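Side-chain contacts in GH18 chiitnase (Pseudoalteromonas aurantia, PDB 6K7Z), which probably hydrolyses chitin as an endo-acting chitinase of glycoside hydrolase family 18, built on a TIM-barrel fold: residues G233-P236 against V237-I241; N242-I245 against K246-Q250. All coordinates share one frame; numbering follows the deposited sequence.

Contact 1 of 2, residues G233-P236 against V237-I241; sequences GYMP and VQTII
The ring of Pro236 is held between two side chains. The hydroxyl oxygen of Thr239 lies over one face, with OG1 3.6 Å from Pro236 CD. The aromatic ring of Tyr234 lies roughly parallel over the opposite face. Near one edge, Pro236 CB sits above the flat amide of Gln238, 3.4 Å from its OE1. The Gln238 chain bends at chi2 (-98°), which folds the amide back over the proline. Thr239 runs alongside Pro236, pointing the same way.

Pro236 is the N-cap residue, and its carbonyl starts the first helical turn. Pro236 O accepts a near-straight bond from Ile240 N (3.1 Å, N-H...O 163°), in the carbonyl plane. Thr239 N adds a weak bond to the same oxygen. CG1 of Ile240 also lies 3.7 Å from Pro236 O, so apolar carbon flanks the bonded carbonyl.

Met235 packs on the buried side of this turn. Its SD faces Thr239 CG2, and the bend at chi3 (-67°) brings CE to 4.1 Å from Ile240 CG1. The two residues join the loop to the helix by apolar contact.

The turn opens helix 237-251, after strand 219-224. Met235 and Ile240 both rest on Phe223 of that strand. Met235 also meets Pro198 and Ile201 of helix 198-209. Ile240 faces Trp270 and Ile274 of helix 269-277.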
ATOM      1  N   GLY A 233       1.780   8.536 -15.072  1.00 17.30           N
ATOM      2  CA  GLY A 233       0.506   8.569 -14.380  1.00 15.23           C
ATOM      3  C   GLY A 233       0.206   9.829 -13.600  1.00 16.00           C
ATOM      4  O   GLY A 233      -0.876   9.912 -12.999  1.00 15.24           O
ATOM      5  N   TYR A 234       1.098  10.815 -13.580  1.00 16.81           N
ATOM      6  CA  TYR A 234       0.755  12.060 -12.909  1.00 14.69           C
ATOM      7  C   TYR A 234      -0.453  12.704 -13.579  1.00 16.14           C
ATOM      8  O   TYR A 234      -0.554  12.765 -14.811  1.00 14.18           O
ATOM      9  CB  TYR A 234       1.925  13.041 -12.902  1.00 17.26           C
ATOM     10  CG  TYR A 234       1.465  14.443 -12.533  1.00 17.37           C
ATOM     11  CD1 TYR A 234       1.249  14.805 -11.201  1.00 15.15           C
ATOM     12  CD2 TYR A 234       1.211  15.385 -13.517  1.00 16.12           C
ATOM     13  CE1 TYR A 234       0.810  16.075 -10.865  1.00 14.49           C
ATOM     14  CE2 TYR A 234       0.765  16.657 -13.195  1.00 17.70           C
ATOM     15  CZ  TYR A 234       0.568  16.998 -11.873  1.00 17.25           C
ATOM     16  OH  TYR A 234       0.122  18.264 -11.565  1.00 16.29           O
ATOM     17  N   MET A 235      -1.386  13.162 -12.751  1.00 16.18           N
ATOM     18  CA  MET A 235      -2.500  13.960 -13.203  1.00 15.87           C
ATOM     19  C   MET A 235      -2.669  15.120 -12.235  1.00 14.33           C
ATOM     20  O   MET A 235      -2.512  14.939 -11.020  1.00 13.65           O
ATOM     21  CB  MET A 235      -3.803  13.151 -13.278  1.00 17.21           C
ATOM     22  CG  MET A 235      -3.809  12.092 -14.362  1.00 16.74           C
ATOM     23  SD  MET A 235      -5.404  11.295 -14.453  1.00 17.78           S
ATOM     24  CE  MET A 235      -5.425  10.439 -12.876  1.00 15.56           C
ATOM     25  N   PRO A 236      -2.981  16.315 -12.733  1.00 14.44           N
ATOM     26  CA  PRO A 236      -3.289  17.429 -11.828  1.00 13.31           C
ATOM     27  C   PRO A 236      -4.465  17.066 -10.938  1.00 13.40           C
ATOM     28  O   PRO A 236      -5.321  16.253 -11.297  1.00 13.52           O
ATOM     29  CB  PRO A 236      -3.651  18.584 -12.778  1.00 12.90           C
ATOM     30  CG  PRO A 236      -3.118  18.180 -14.106  1.00 16.33           C
ATOM     31  CD  PRO A 236      -3.184  16.676 -14.146  1.00 15.44           C
ATOM     32  N   VAL A 237      -4.525  17.708  -9.774  1.00 12.66           N
ATOM     33  CA  VAL A 237      -5.536  17.305  -8.805  1.00 13.58           C
ATOM     34  C   VAL A 237      -6.942  17.592  -9.327  1.00 14.88           C
ATOM     35  O   VAL A 237      -7.881  16.850  -9.016  1.00 13.36           O
ATOM     36  CB  VAL A 237      -5.269  17.956  -7.433  1.00 14.47           C
ATOM     37  CG1 VAL A 237      -5.669  19.367  -7.437  1.00 19.67           C
ATOM     38  CG2 VAL A 237      -6.040  17.242  -6.361  1.00 21.94           C
ATOM     39  N   GLN A 238      -7.116  18.620 -10.175  1.00 13.33           N
ATOM     40  CA  GLN A 238      -8.455  18.885 -10.696  1.00 13.60           C
ATOM     41  C   GLN A 238      -8.916  17.776 -11.626  1.00 14.31           C
ATOM     42  O   GLN A 238     -10.118  17.526 -11.750  1.00 13.50           O
ATOM     43  CB  GLN A 238      -8.519  20.232 -11.422  1.00 14.25           C
ATOM     44  CG  GLN A 238      -7.733  20.342 -12.729  1.00 13.95           C
ATOM     45  CD  GLN A 238      -6.376  20.991 -12.543  1.00 14.00           C
ATOM     46  OE1 GLN A 238      -5.795  20.938 -11.460  1.00 14.11           O
ATOM     47  NE2 GLN A 238      -5.879  21.638 -13.597  1.00 14.03           N
ATOM     48  N   THR A 239      -7.976  17.107 -12.283  1.00 13.07           N
ATOM     49  CA  THR A 239      -8.326  15.973 -13.129  1.00 13.05           C
ATOM     50  C   THR A 239      -8.684  14.751 -12.290  1.00 14.86           C
ATOM     51  O   THR A 239      -9.657  14.046 -12.591  1.00 14.23           O
ATOM     52  CB  THR A 239      -7.167  15.676 -14.071  1.00 16.26           C
ATOM     53  OG1 THR A 239      -6.703  16.921 -14.624  1.00 18.32           O
ATOM     54  CG2 THR A 239      -7.614  14.753 -15.198  1.00 14.65           C
ATOM     55  N   ILE A 240      -7.921  14.489 -11.222  1.00 11.67           N
ATOM     56  CA  ILE A 240      -8.287  13.395 -10.318  1.00 14.40           C
ATOM     57  C   ILE A 240      -9.696  13.606  -9.791  1.00 14.96           C
ATOM     58  O   ILE A 240     -10.529  12.692  -9.796  1.00 12.93           O
ATOM     59  CB  ILE A 240      -7.283  13.280  -9.158  1.00 11.07           C
ATOM     60  CG1 ILE A 240      -5.880  12.934  -9.653  1.00 10.93           C
ATOM     61  CG2 ILE A 240      -7.775  12.238  -8.129  1.00 14.04           C
ATOM     62  CD1 ILE A 240      -4.797  13.156  -8.569  1.00 12.96           C
ATOM     63  N   ILE A 241      -9.981  14.827  -9.324  1.00 14.77           N
ATOM     64  CA  ILE A 241     -11.273  15.105  -8.707  1.00 16.03           C
ATOM     65  C   ILE A 241     -12.399  14.914  -9.712  1.00 14.54           C
ATOM     66  O   ILE A 241     -13.358  14.173  -9.469  1.00 15.75           O
ATOM     67  CB  ILE A 241     -11.288  16.526  -8.116  1.00 17.81           C
ATOM     68  CG1 ILE A 241     -10.395  16.595  -6.876  1.00 15.57           C
ATOM     69  CG2 ILE A 241     -12.705  16.954  -7.773  1.00 17.22           C
ATOM     70  CD1 ILE A 241     -10.270  18.010  -6.336  1.00 17.87           C
TER

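Contact 2 of 2, residues N242-I245 against K246-Q250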
ATOM      1  N   ASN A 242     -12.287  15.561 -10.868  1.00 14.27           N
ATOM      2  CA  ASN A 242     -13.437  15.664 -11.747  1.00 13.07           C
ATOM      3  C   ASN A 242     -13.523  14.553 -12.791  1.00 16.87           C
ATOM      4  O   ASN A 242     -14.592  14.377 -13.383  1.00 17.92           O
ATOM      5  CB  ASN A 242     -13.434  17.040 -12.418  1.00 16.39           C
ATOM      6  CG  ASN A 242     -13.894  18.134 -11.468  1.00 17.34           C
ATOM      7  OD1 ASN A 242     -15.057  18.146 -11.046  1.00 18.93           O
ATOM      8  ND2 ASN A 242     -12.989  19.051 -11.113  1.00 17.64           N
ATOM      9  N   GLU A 243     -12.451  13.789 -13.022  1.00 14.25           N
ATOM     10  CA  GLU A 243     -12.487  12.701 -13.990  1.00 12.46           C
ATOM     11  C   GLU A 243     -12.288  11.329 -13.368  1.00 15.31           C
ATOM     12  O   GLU A 243     -12.475  10.326 -14.071  1.00 14.05           O
ATOM     13  CB  GLU A 243     -11.437  12.908 -15.096  1.00 16.38           C
ATOM     14  CG  GLU A 243     -11.568  14.259 -15.817  1.00 15.13           C
ATOM     15  CD  GLU A 243     -10.914  14.299 -17.197  1.00 19.78           C
ATOM     16  OE1 GLU A 243     -10.904  13.265 -17.905  1.00 18.07           O
ATOM     17  OE2 GLU A 243     -10.441  15.384 -17.601  1.00 17.82           O
ATOM     18  N   VAL A 244     -11.941  11.251 -12.083  1.00 12.89           N
ATOM     19  CA  VAL A 244     -11.842   9.970 -11.392  1.00 13.00           C
ATOM     20  C   VAL A 244     -12.810   9.924 -10.217  1.00 14.32           C
ATOM     21  O   VAL A 244     -13.706   9.073 -10.169  1.00 13.85           O
ATOM     22  CB  VAL A 244     -10.400   9.712 -10.915  1.00 13.89           C
ATOM     23  CG1 VAL A 244     -10.340   8.461 -10.049  1.00 14.61           C
ATOM     24  CG2 VAL A 244      -9.453   9.608 -12.089  1.00 13.53           C
ATOM     25  N   ILE A 245     -12.607  10.823  -9.245  1.00 14.18           N
ATOM     26  CA  ILE A 245     -13.347  10.772  -7.988  1.00 12.45           C
ATOM     27  C   ILE A 245     -14.836  10.987  -8.229  1.00 16.54           C
ATOM     28  O   ILE A 245     -15.677  10.182  -7.817  1.00 16.22           O
ATOM     29  CB  ILE A 245     -12.782  11.797  -6.988  1.00 12.15           C
ATOM     30  CG1 ILE A 245     -11.398  11.352  -6.484  1.00 15.24           C
ATOM     31  CG2 ILE A 245     -13.742  11.980  -5.820  1.00 17.59           C
ATOM     32  CD1 ILE A 245     -10.708  12.355  -5.577  1.00 12.29           C
ATOM     33  N   LYS A 246     -15.194  12.086  -8.884  1.00 19.61           N
ATOM     34  CA  LYS A 246     -16.616  12.330  -9.101  1.00 20.79           C
ATOM     35  C   LYS A 246     -17.269  11.270  -9.983  1.00 19.20           C
ATOM     36  O   LYS A 246     -18.362  10.808  -9.621  1.00 19.72           O
ATOM     37  CB  LYS A 246     -16.830  13.750  -9.635  1.00 20.83           C
ATOM     38  CG  LYS A 246     -16.623  14.774  -8.523  1.00 23.76           C
ATOM     39  CD  LYS A 246     -17.029  16.187  -8.907  1.00 25.31           C
ATOM     40  CE  LYS A 246     -16.746  17.159  -7.768  1.00 24.82           C
ATOM     41  NZ  LYS A 246     -17.602  16.908  -6.571  1.00 32.13           N
ATOM     42  N   PRO A 247     -16.676  10.818 -11.091  1.00 17.40           N
ATOM     43  CA  PRO A 247     -17.327   9.735 -11.850  1.00 19.59           C
ATOM     44  C   PRO A 247     -17.505   8.450 -11.052  1.00 18.17           C
ATOM     45  O   PRO A 247     -18.511   7.752 -11.241  1.00 18.19           O
ATOM     46  CB  PRO A 247     -16.389   9.544 -13.051  1.00 18.58           C
ATOM     47  CG  PRO A 247     -15.725  10.881 -13.217  1.00 17.14           C
ATOM     48  CD  PRO A 247     -15.502  11.353 -11.808  1.00 17.64           C
ATOM     49  N   ILE A 248     -16.607   8.115 -10.140  1.00 15.91           N
ATOM     50  CA  ILE A 248     -16.789   6.922  -9.340  1.00 15.28           C
ATOM     51  C   ILE A 248     -17.925   7.157  -8.325  1.00 19.01           C
ATOM     52  O   ILE A 248     -18.766   6.323  -8.119  1.00 20.15           O
ATOM     53  CB  ILE A 248     -15.480   6.539  -8.629  1.00 15.25           C
ATOM     54  CG1 ILE A 248     -14.485   5.972  -9.595  1.00 14.50           C
ATOM     55  CG2 ILE A 248     -15.713   5.533  -7.536  1.00 17.88           C
ATOM     56  CD1 ILE A 248     -13.115   5.759  -9.012  1.00 15.75           C
ATOM     57  N   GLN A 249     -17.929   8.320  -7.698  1.00 17.22           N
ATOM     58  CA  GLN A 249     -18.957   8.643  -6.736  1.00 17.78           C
ATOM     59  C   GLN A 249     -20.373   8.649  -7.351  1.00 21.63           C
ATOM     60  O   GLN A 249     -21.307   8.397  -6.658  1.00 20.14           O
ATOM     61  CB  GLN A 249     -18.717   9.962  -6.046  1.00 19.80           C
ATOM     62  CG  GLN A 249     -17.527   9.995  -5.118  1.00 23.33           C
ATOM     63  CD  GLN A 249     -17.196  11.413  -4.641  1.00 23.26           C
ATOM     64  OE1 GLN A 249     -17.424  12.344  -5.316  1.00 22.00           O
ATOM     65  NE2 GLN A 249     -16.652  11.521  -3.475  1.00 23.81           N
ATOM     66  N   GLN A 250     -20.463   8.950  -8.644  1.00 22.18           N
ATOM     67  CA  GLN A 250     -21.735   8.981  -9.362  1.00 24.64           C
ATOM     68  C   GLN A 250     -22.286   7.591  -9.528  1.00 26.30           C
ATOM     69  O   GLN A 250     -23.453   7.388  -9.419  1.00 26.13           O
ATOM     70  CB  GLN A 250     -21.700   9.752 -10.718  1.00 27.00           C
ATOM     71  CG  GLN A 250     -20.547   9.442 -11.667  1.00 31.28           C
ATOM     72  CD  GLN A 250     -20.599  10.195 -13.000  1.00 37.06           C
ATOM     73  OE1 GLN A 250     -20.891  11.368 -13.014  1.00 38.34           O
ATOM     74  NE2 GLN A 250     -20.332   9.524 -14.097  1.00 41.68           N
TER
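Gln249 N donates to Ile245 O in the shortest polar bond of this contact (2.9 Å, N-H...O 166°), a regular i to i+4 helix bond. The two side chains run side by side. The CG2 methyl of Ile245 sits over the face of the Gln249 amide, 3.7 Å from CD. Gln249 NE2 bonds to Ser277 O, which helps fix the rotation of that amide.

One residue earlier, Ile248 N bonds to Val244 O at 3.1 Å, from a position tilted 23° from the carbonyl plane. Val244 O also has Pro247 CD close by, at 3.3 Å.

This is helix 237-251, the helical link of a beta-alpha-beta unit between strands 219-224 and 256-260 of the TIM barrel. It has a wider pi-type turn at 242-245 and a kink at Pro247. The proline nitrogen has no hydrogen to give to the turn before. Its ring lies against the carbonyls there, with CG 3.4 Å from Glu243 O.

On the buried side, Val244 CG1 touches Ile248 CD1, and both residues face helix 198-209. On the exposed side, Asn242 OD1 lies 3.5 Å from Lys246 CD. The lysine bends at chi4 (-67°), and its NZ turns away from the asparagine.

In the fold
Contacts 1 and 2 follow one another along helix 237-251, with centres about 12 Å apart. Contact 1 starts the helix; contact 2 runs almost to its end, with the pi-type turn and the kink. Probable hydrogen bonds join them: Ile240 O to Ile245 N and Ile241 O to Lys246 N, both 2.8 Å. Each spans five residues, as in a pi-type turn. Met235 CE also packs on Val244 CG2 at 4.2 Å. The contact centres lie about 19 and 22 Å from the centre of the chain, so both belong to the outer helical layer. In this family the DxxDxDxE motif lies along the fourth barrel strand, here 111-115, its catalytic acid just past the end; neither contact includes it.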